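Long-range contacts in UPF0130 protein PH1069 (Pyrococcus horikoshii, PDB 2IT2), which probably uses S-adenosyl-L-methionine to methylate N-4 of a wyosine precursor at position 37 of tRNA(Phe), a step in making wyosine derivatives: residues M5-R13 and H109-D117; S52-V60 and A177-L188. One frame throughout, in Å; residues are numbered along the deposited sequence.

Contact 1: M5-R13 and H109-D117; sequences MRFTENFER and HVGAKTLED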
loop_
_atom_site.group_PDB
_atom_site.type_symbol
_atom_site.label_atom_id
_atom_site.label_comp_id
_atom_site.label_asym_id
_atom_site.label_seq_id
_atom_site.Cartn_x
_atom_site.Cartn_y
_atom_site.Cartn_z
HETATM N N MSE B 5 12.585 22.224 -9.820
HETATM C CA MSE B 5 11.864 23.405 -9.334
HETATM C C MSE B 5 10.711 23.898 -10.211
HETATM O O MSE B 5 10.095 24.920 -9.898
HETATM C CB MSE B 5 12.836 24.595 -9.074
HETATM C CG MSE B 5 14.056 24.349 -8.087
HETATM SE SE MSE B 5 15.324 25.724 -7.740
HETATM C CE MSE B 5 16.041 25.965 -9.542
ATOM N N ARG B 6 10.435 23.203 -11.311
ATOM C CA ARG B 6 9.328 23.600 -12.172
ATOM C C ARG B 6 7.990 23.489 -11.441
ATOM O O ARG B 6 7.131 24.351 -11.613
ATOM C CB ARG B 6 9.283 22.739 -13.431
ATOM C CG ARG B 6 9.803 23.452 -14.647
ATOM C CD ARG B 6 8.991 24.715 -14.918
ATOM N NE ARG B 6 9.646 25.575 -15.899
ATOM C CZ ARG B 6 9.718 25.311 -17.199
ATOM N NH1 ARG B 6 9.168 24.209 -17.687
ATOM N NH2 ARG B 6 10.348 26.148 -18.013
ATOM N N PHE B 7 7.803 22.446 -10.628
ATOM C CA PHE B 7 6.523 22.299 -9.919
ATOM C C PHE B 7 6.311 23.453 -8.949
ATOM O O PHE B 7 5.181 23.847 -8.676
ATOM C CB PHE B 7 6.432 20.951 -9.177
ATOM C CG PHE B 7 7.272 20.863 -7.930
ATOM C CD1 PHE B 7 8.589 20.434 -7.994
ATOM C CD2 PHE B 7 6.731 21.173 -6.689
ATOM C CE1 PHE B 7 9.355 20.309 -6.832
ATOM C CE2 PHE B 7 7.486 21.050 -5.525
ATOM C CZ PHE B 7 8.795 20.618 -5.596
ATOM N N THR B 8 7.404 23.998 -8.425
ATOM C CA THR B 8 7.298 25.121 -7.509
ATOM C C THR B 8 6.877 26.358 -8.319
ATOM O O THR B 8 6.064 27.176 -7.879
ATOM C CB THR B 8 8.644 25.411 -6.814
ATOM O OG1 THR B 8 9.073 24.265 -6.062
ATOM C CG2 THR B 8 8.489 26.579 -5.879
ATOM N N GLU B 9 7.446 26.494 -9.510
ATOM C CA GLU B 9 7.105 27.613 -10.374
ATOM C C GLU B 9 5.640 27.549 -10.817
ATOM O O GLU B 9 4.981 28.577 -10.967
ATOM C CB GLU B 9 8.019 27.603 -11.600
ATOM C CG GLU B 9 9.466 27.961 -11.276
ATOM C CD GLU B 9 10.483 27.256 -12.160
ATOM O OE1 GLU B 9 10.160 26.930 -13.320
ATOM O OE2 GLU B 9 11.625 27.043 -11.693
ATOM N N ASN B 10 5.147 26.330 -11.023
ATOM C CA ASN B 10 3.774 26.090 -11.467
ATOM C C ASN B 10 2.745 25.942 -10.345
ATOM O O ASN B 10 1.551 25.786 -10.617
ATOM C CB ASN B 10 3.728 24.821 -12.328
ATOM C CG ASN B 10 4.423 24.986 -13.664
ATOM O OD1 ASN B 10 4.293 26.017 -14.323
ATOM N ND2 ASN B 10 5.146 23.956 -14.085
ATOM N N PHE B 11 3.189 26.011 -9.094
ATOM C CA PHE B 11 2.291 25.824 -7.958
ATOM C C PHE B 11 1.027 26.687 -7.903
ATOM O O PHE B 11 -0.070 26.173 -7.662
ATOM C CB PHE B 11 3.058 25.982 -6.639
ATOM C CG PHE B 11 2.224 25.694 -5.430
ATOM C CD1 PHE B 11 1.966 24.383 -5.039
ATOM C CD2 PHE B 11 1.645 26.733 -4.713
ATOM C CE1 PHE B 11 1.145 24.124 -3.951
ATOM C CE2 PHE B 11 0.823 26.480 -3.623
ATOM C CZ PHE B 11 0.573 25.171 -3.243
ATOM N N GLU B 12 1.166 27.992 -8.097
ATOM C CA GLU B 12 0.001 28.873 -8.036
ATOM C C GLU B 12 -1.090 28.421 -8.998
ATOM O O GLU B 12 -2.280 28.387 -8.658
ATOM C CB GLU B 12 0.406 30.301 -8.379
ATOM C CG GLU B 12 -0.737 31.301 -8.291
ATOM C CD GLU B 12 -0.329 32.700 -8.710
ATOM O OE1 GLU B 12 0.703 33.190 -8.207
ATOM O OE2 GLU B 12 -1.049 33.312 -9.533
ATOM N N ARG B 13 -0.660 28.083 -10.206
ATOM C CA ARG B 13 -1.542 27.632 -11.269
ATOM C C ARG B 13 -2.177 26.308 -10.893
ATOM O O ARG B 13 -3.396 26.146 -10.976
ATOM C CB ARG B 13 -0.744 27.463 -12.563
ATOM C CG ARG B 13 -1.572 27.088 -13.774
ATOM C CD ARG B 13 -1.991 28.332 -14.531
ATOM N NE ARG B 13 -2.509 28.018 -15.859
ATOM C CZ ARG B 13 -2.795 28.929 -16.783
ATOM N NH1 ARG B 13 -2.619 30.220 -16.526
ATOM N NH2 ARG B 13 -3.238 28.548 -17.973
ATOM N N HIS B 109 -4.726 12.771 -1.775
ATOM C CA HIS B 109 -3.646 13.200 -2.650
ATOM C C HIS B 109 -3.519 14.697 -2.429
ATOM O O HIS B 109 -4.503 15.438 -2.551
ATOM C CB HIS B 109 -3.966 12.860 -4.105
ATOM C CG HIS B 109 -3.789 11.409 -4.424
ATOM N ND1 HIS B 109 -4.155 10.861 -5.639
ATOM C CD2 HIS B 109 -3.257 10.399 -3.702
ATOM C CE1 HIS B 109 -3.850 9.577 -5.644
ATOM N NE2 HIS B 109 -3.305 9.267 -4.484
ATOM N N VAL B 110 -2.311 15.129 -2.067
ATOM C CA VAL B 110 -2.067 16.537 -1.776
ATOM C C VAL B 110 -0.866 17.131 -2.528
ATOM O O VAL B 110 0.237 16.590 -2.489
ATOM C CB VAL B 110 -1.849 16.745 -0.252
ATOM C CG1 VAL B 110 -1.718 18.217 0.047
ATOM C CG2 VAL B 110 -3.011 16.166 0.566
ATOM N N GLY B 111 -1.081 18.248 -3.216
ATOM C CA GLY B 111 0.023 18.879 -3.923
ATOM C C GLY B 111 0.776 19.770 -2.944
ATOM O O GLY B 111 0.169 20.336 -2.047
ATOM N N ALA B 112 2.095 19.876 -3.106
ATOM C CA ALA B 112 2.921 20.702 -2.219
ATOM C C ALA B 112 3.771 21.680 -3.017
ATOM O O ALA B 112 4.227 21.367 -4.114
ATOM C CB ALA B 112 3.825 19.811 -1.349
ATOM N N LYS B 113 3.998 22.861 -2.452
ATOM C CA LYS B 113 4.784 23.869 -3.150
ATOM C C LYS B 113 6.293 23.580 -3.260
ATOM O O LYS B 113 6.921 23.940 -4.261
ATOM C CB LYS B 113 4.560 25.230 -2.494
ATOM C CG LYS B 113 5.254 26.366 -3.212
ATOM C CD LYS B 113 4.889 27.690 -2.587
ATOM C CE LYS B 113 5.538 28.837 -3.343
ATOM N NZ LYS B 113 5.138 30.162 -2.790
ATOM N N THR B 114 6.868 22.940 -2.242
ATOM C CA THR B 114 8.300 22.620 -2.249
ATOM C C THR B 114 8.532 21.225 -1.695
ATOM O O THR B 114 7.641 20.634 -1.087
ATOM C CB THR B 114 9.105 23.607 -1.381
ATOM O OG1 THR B 114 8.802 23.393 0.001
ATOM C CG2 THR B 114 8.757 25.026 -1.751
ATOM N N LEU B 115 9.734 20.699 -1.908
ATOM C CA LEU B 115 10.053 19.376 -1.410
ATOM C C LEU B 115 10.011 19.389 0.113
ATOM O O LEU B 115 9.583 18.424 0.741
ATOM C CB LEU B 115 11.431 18.940 -1.901
ATOM C CG LEU B 115 11.874 17.553 -1.429
ATOM C CD1 LEU B 115 10.885 16.473 -1.892
ATOM C CD2 LEU B 115 13.281 17.287 -1.974
ATOM N N GLU B 116 10.457 20.490 0.707
ATOM C CA GLU B 116 10.419 20.590 2.155
ATOM C C GLU B 116 8.986 20.551 2.696
ATOM O O GLU B 116 8.732 19.934 3.729
ATOM C CB GLU B 116 11.094 21.876 2.615
ATOM C CG GLU B 116 11.213 21.979 4.122
ATOM C CD GLU B 116 11.901 23.252 4.535
ATOM O OE1 GLU B 116 13.026 23.483 4.049
ATOM O OE2 GLU B 116 11.322 24.020 5.334
ATOM N N ASP B 117 8.058 21.223 2.010
ATOM C CA ASP B 117 6.662 21.244 2.448
ATOM C C ASP B 117 6.103 19.835 2.370
ATOM O O ASP B 117 5.387 19.402 3.260
ATOM C CB ASP B 117 5.808 22.181 1.582
ATOM C CG ASP B 117 6.187 23.636 1.748
ATOM O OD1 ASP B 117 6.429 24.054 2.903
ATOM O OD2 ASP B 117 6.236 24.360 0.731
#
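Phe11 offers one ring face to Lys113: CB of the lysine stands over the middle of the ring in a CH-pi contact, 3.7 Å from the centroid and 8° off the ring normal. On the same approach Lys113 CA comes to 3.4 Å from Phe11 CD1, while the carbonyl O of Gly111 lies at the ring edge. With CG trans to the backbone N (chi1 -175°), the ring is carried out to meet the lysine; the extended lysine side chain and that of Phe11 cross at about a right angle. Phe7 uses its ring differently. Its rim faces backbone, with Leu115 N and Ala112 O near the ring plane, the amide N 3.8 Å from CZ; the hydroxyl of its neighbour Thr8 sits over one face, offset toward the rim. That hydroxyl gives the one hydrogen bond between the segments, from Thr8 OG1 to Lys113 O at 2.8 Å, in the carbonyl plane and nearly straight onto the C=O, 160° at the oxygen. The same carbonyl O lies 3.5 Å from Thr8 CA in a CA-H...O contact. Around this, Phe49 meets the Phe11 ring and Tyr4 of the second subunit packs on Phe7. The N-terminal helical turns are thus joined to the bend between strand 98-112 and helix 115-127, where Thr114 caps the new helix. Chemically, the two rings supply apolar cover, and the Thr8 hydroxyl grips the Lys113 carbonyl with one directional bond, while the Lys113 backbone also bonds to Asn47.

Contact 2: S52-V60 and A177-L188; sequences SSCSGRISV and ANDQMRRFKEKL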
loop_
_atom_site.group_PDB
_atom_site.type_symbol
_atom_site.label_atom_id
_atom_site.label_comp_id
_atom_site.label_asym_id
_atom_site.label_seq_id
_atom_site.Cartn_x
_atom_site.Cartn_y
_atom_site.Cartn_z
ATOM N N SER B 52 -8.074 14.595 -6.247
ATOM C CA SER B 52 -8.942 13.449 -5.937
ATOM C C SER B 52 -8.590 12.653 -4.664
ATOM O O SER B 52 -7.472 12.166 -4.535
ATOM C CB SER B 52 -8.973 12.499 -7.137
ATOM O OG SER B 52 -7.667 12.112 -7.515
ATOM N N SER B 53 -9.556 12.511 -3.745
ATOM C CA SER B 53 -9.362 11.777 -2.482
ATOM C C SER B 53 -10.618 10.980 -2.052
ATOM O O SER B 53 -11.678 11.123 -2.658
ATOM C CB SER B 53 -8.974 12.757 -1.367
ATOM O OG SER B 53 -7.831 13.522 -1.730
ATOM N N CYS B 54 -10.490 10.152 -1.010
ATOM C CA CYS B 54 -11.605 9.334 -0.496
ATOM C C CYS B 54 -11.439 9.021 1.006
ATOM O O CYS B 54 -10.317 8.995 1.507
ATOM C CB CYS B 54 -11.720 8.044 -1.313
ATOM S SG CYS B 54 -10.213 7.057 -1.411
ATOM N N SER B 55 -12.549 8.771 1.715
ATOM C CA SER B 55 -12.517 8.525 3.170
ATOM C C SER B 55 -12.552 7.093 3.702
ATOM O O SER B 55 -12.832 6.884 4.887
ATOM C CB SER B 55 -13.654 9.297 3.854
ATOM O OG SER B 55 -14.922 8.778 3.477
ATOM N N GLY B 56 -12.262 6.118 2.848
ATOM C CA GLY B 56 -12.265 4.727 3.281
ATOM C C GLY B 56 -13.460 3.986 2.724
ATOM O O GLY B 56 -14.511 4.577 2.521
ATOM N N ARG B 57 -13.326 2.688 2.480
ATOM C CA ARG B 57 -14.464 1.971 1.932
ATOM C C ARG B 57 -14.554 0.495 2.265
ATOM O O ARG B 57 -13.543 -0.190 2.416
ATOM C CB ARG B 57 -14.481 2.124 0.412
ATOM C CG ARG B 57 -13.391 1.352 -0.305
ATOM C CD ARG B 57 -13.659 1.311 -1.810
ATOM N NE ARG B 57 -12.754 0.417 -2.532
ATOM C CZ ARG B 57 -11.442 0.597 -2.633
ATOM N NH1 ARG B 57 -10.859 1.641 -2.057
ATOM N NH2 ARG B 57 -10.707 -0.274 -3.315
ATOM N N ILE B 58 -15.790 0.025 2.392
ATOM C CA ILE B 58 -16.069 -1.388 2.627
ATOM C C ILE B 58 -16.802 -1.764 1.355
ATOM O O ILE B 58 -17.658 -1.017 0.874
ATOM C CB ILE B 58 -16.984 -1.624 3.856
ATOM C CG1 ILE B 58 -16.254 -1.184 5.130
ATOM C CG2 ILE B 58 -17.378 -3.112 3.943
ATOM C CD1 ILE B 58 -17.126 -1.127 6.360
ATOM N N SER B 59 -16.457 -2.907 0.787
ATOM C CA SER B 59 -17.093 -3.295 -0.449
ATOM C C SER B 59 -17.334 -4.783 -0.563
ATOM O O SER B 59 -16.636 -5.585 0.040
ATOM C CB SER B 59 -16.216 -2.866 -1.626
ATOM O OG SER B 59 -15.734 -1.538 -1.484
ATOM N N VAL B 60 -18.358 -5.134 -1.325
ATOM C CA VAL B 60 -18.640 -6.521 -1.633
ATOM C C VAL B 60 -18.600 -6.442 -3.144
ATOM O O VAL B 60 -19.443 -5.788 -3.764
ATOM C CB VAL B 60 -20.028 -6.975 -1.184
ATOM C CG1 VAL B 60 -20.334 -8.319 -1.818
ATOM C CG2 VAL B 60 -20.070 -7.099 0.332
ATOM N N ALA B 177 -14.466 -5.323 10.155
ATOM C CA ALA B 177 -14.536 -4.301 9.119
ATOM C C ALA B 177 -14.981 -2.978 9.702
ATOM O O ALA B 177 -14.419 -1.936 9.373
ATOM C CB ALA B 177 -15.494 -4.721 8.023
ATOM N N ASN B 178 -15.999 -3.018 10.557
ATOM C CA ASN B 178 -16.507 -1.802 11.178
ATOM C C ASN B 178 -15.485 -1.216 12.149
ATOM O O ASN B 178 -15.447 -0.004 12.325
ATOM C CB ASN B 178 -17.844 -2.056 11.894
ATOM C CG ASN B 178 -19.008 -2.212 10.916
ATOM O OD1 ASN B 178 -18.966 -1.708 9.791
ATOM N ND2 ASN B 178 -20.062 -2.896 11.353
ATOM N N ASP B 179 -14.671 -2.064 12.777
ATOM C CA ASP B 179 -13.632 -1.580 13.687
ATOM C C ASP B 179 -12.588 -0.831 12.880
ATOM O O ASP B 179 -12.116 0.222 13.293
ATOM C CB ASP B 179 -12.948 -2.736 14.412
ATOM C CG ASP B 179 -13.845 -3.393 15.418
ATOM O OD1 ASP B 179 -14.781 -2.724 15.902
ATOM O OD2 ASP B 179 -13.607 -4.575 15.734
ATOM N N GLN B 180 -12.230 -1.373 11.722
ATOM C CA GLN B 180 -11.240 -0.730 10.872
ATOM C C GLN B 180 -11.782 0.604 10.358
ATOM O O GLN B 180 -11.079 1.613 10.374
ATOM C CB GLN B 180 -10.851 -1.657 9.710
ATOM C CG GLN B 180 -10.115 -2.921 10.154
ATOM C CD GLN B 180 -9.803 -3.862 9.002
ATOM O OE1 GLN B 180 -10.654 -4.108 8.146
ATOM N NE2 GLN B 180 -8.591 -4.405 8.984
HETATM N N MSE B 181 -13.037 0.623 9.929
HETATM C CA MSE B 181 -13.622 1.861 9.444
HETATM C C MSE B 181 -13.631 2.922 10.541
HETATM O O MSE B 181 -13.369 4.098 10.277
HETATM C CB MSE B 181 -15.048 1.610 8.957
HETATM C CG MSE B 181 -15.762 2.852 8.454
HETATM SE SE MSE B 181 -14.894 3.528 6.880
HETATM C CE MSE B 181 -14.545 1.786 6.108
ATOM N N ARG B 182 -13.910 2.501 11.771
ATOM C CA ARG B 182 -13.950 3.436 12.884
ATOM C C ARG B 182 -12.569 4.052 13.071
ATOM O O ARG B 182 -12.449 5.254 13.319
ATOM C CB ARG B 182 -14.388 2.732 14.168
ATOM C CG ARG B 182 -14.660 3.694 15.310
ATOM C CD ARG B 182 -14.790 2.962 16.638
ATOM N NE ARG B 182 -15.966 2.103 16.692
ATOM C CZ ARG B 182 -16.486 1.631 17.821
ATOM N NH1 ARG B 182 -15.934 1.941 18.986
ATOM N NH2 ARG B 182 -17.558 0.852 17.790
ATOM N N ARG B 183 -11.529 3.233 12.942
ATOM C CA ARG B 183 -10.151 3.711 13.080
ATOM C C ARG B 183 -9.804 4.708 11.973
ATOM O O ARG B 183 -9.148 5.715 12.227
ATOM C CB ARG B 183 -9.170 2.536 13.044
ATOM C CG ARG B 183 -9.235 1.645 14.265
ATOM C CD ARG B 183 -8.305 0.449 14.121
ATOM N NE ARG B 183 -6.911 0.852 13.938
ATOM C CZ ARG B 183 -5.909 0.003 13.732
ATOM N NH1 ARG B 183 -6.140 -1.303 13.685
ATOM N NH2 ARG B 183 -4.672 0.460 13.575
ATOM N N PHE B 184 -10.246 4.436 10.749
ATOM C CA PHE B 184 -9.977 5.351 9.643
ATOM C C PHE B 184 -10.589 6.715 9.938
ATOM O O PHE B 184 -9.945 7.754 9.756
ATOM C CB PHE B 184 -10.587 4.830 8.339
ATOM C CG PHE B 184 -9.989 3.545 7.843
ATOM C CD1 PHE B 184 -8.641 3.260 8.026
ATOM C CD2 PHE B 184 -10.775 2.630 7.143
ATOM C CE1 PHE B 184 -8.079 2.089 7.508
ATOM C CE2 PHE B 184 -10.220 1.461 6.624
ATOM C CZ PHE B 184 -8.877 1.191 6.810
ATOM N N LYS B 185 -11.839 6.715 10.394
ATOM C CA LYS B 185 -12.534 7.966 10.685
ATOM C C LYS B 185 -11.868 8.743 11.811
ATOM O O LYS B 185 -11.826 9.974 11.781
ATOM C CB LYS B 185 -13.992 7.701 11.057
ATOM C CG LYS B 185 -14.782 6.920 10.022
ATOM C CD LYS B 185 -14.706 7.553 8.647
ATOM C CE LYS B 185 -15.611 6.834 7.667
ATOM N NZ LYS B 185 -15.569 7.443 6.309
ATOM N N GLU B 186 -11.360 8.017 12.800
ATOM C CA GLU B 186 -10.679 8.633 13.936
ATOM C C GLU B 186 -9.389 9.290 13.476
ATOM O O GLU B 186 -9.078 10.406 13.888
ATOM C CB GLU B 186 -10.336 7.585 14.992
ATOM C CG GLU B 186 -11.515 6.956 15.680
ATOM C CD GLU B 186 -11.147 5.620 16.286
ATOM O OE1 GLU B 186 -10.041 5.514 16.855
ATOM O OE2 GLU B 186 -11.959 4.675 16.203
ATOM N N LYS B 187 -8.634 8.588 12.633
ATOM C CA LYS B 187 -7.374 9.106 12.112
ATOM C C LYS B 187 -7.583 10.335 11.226
ATOM O O LYS B 187 -6.768 11.260 11.235
ATOM C CB LYS B 187 -6.637 8.008 11.334
ATOM C CG LYS B 187 -6.125 6.891 12.228
ATOM C CD LYS B 187 -5.369 5.839 11.444
ATOM C CE LYS B 187 -4.782 4.807 12.396
ATOM N NZ LYS B 187 -4.032 3.774 11.645
ATOM N N LEU B 188 -8.665 10.359 10.456
ATOM C CA LEU B 188 -8.914 11.516 9.606
ATOM C C LEU B 188 -9.210 12.744 10.461
ATOM O O LEU B 188 -8.741 13.843 10.163
ATOM C CB LEU B 188 -10.074 11.237 8.640
ATOM C CG LEU B 188 -9.781 10.235 7.509
ATOM C CD1 LEU B 188 -11.088 9.757 6.883
ATOM C CD2 LEU B 188 -8.877 10.885 6.465
#
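Ile58 and Met181, a selenomethionine, meet methylene to methyl, with Ile58 CG1 3.6 Å from Met181 CE. The Met181 chain bends at chi2 (65°) and again at chi3, which brings CE against Ile58 and to the edge of the Phe184 ring. Ile58 CD1 ends 4.3 Å from Ala177 CB and 3.9 Å from Asn178 OD1, an oxygen already bonded to Val82 N. One turn beyond Met181, a bend at chi2 of Lys185 (-54°) followed by an extended end places NZ by Ser55 O, to which it donates at 3.1 Å from well above the carbonyl plane. The ammonium also bonds His79 O and pairs with Asp34. With an alanine here, the carbonyls of Ser55 and His79 would probably lose this donor and Asp34 its charge partner. Leu188 CD1 closes that end, 4.0 Å from Ser55 CB. Gly56 passes close to the helix, where a CB would crowd both Phe184 and Met181; its backbone angles call for glycine in any case. Strand 57-60 and helix 177-188 run nearly antiparallel, at 151° with axes 9.4 Å apart: a long helix layered on one face of an antiparallel sheet, an alpha+beta arrangement, here covering the interrupted strand 48-63.

In the fold
The centres of contacts 1 and 2 are about 28 Å apart, yet both draw on one antiparallel sheet in which strands 48-63 and 98-112 are neighbours. They touch where those strands run side by side: His109 N lies 3.2 Å from Ser53 OG, a probable hydrogen bond, and His109 CB packs 3.6 Å from Ser52 O. Along the chain their segments alternate. Contact 1 joins the N-terminal helical turns to the end of strand 98-112, while contact 2 lays helix 167-194 on strand 48-63. Contact 2 is about 8 Å from the chain centre, contact 1 about 22 Å, and both reach the second subunit. No substrate or cofactor site can be assigned to either.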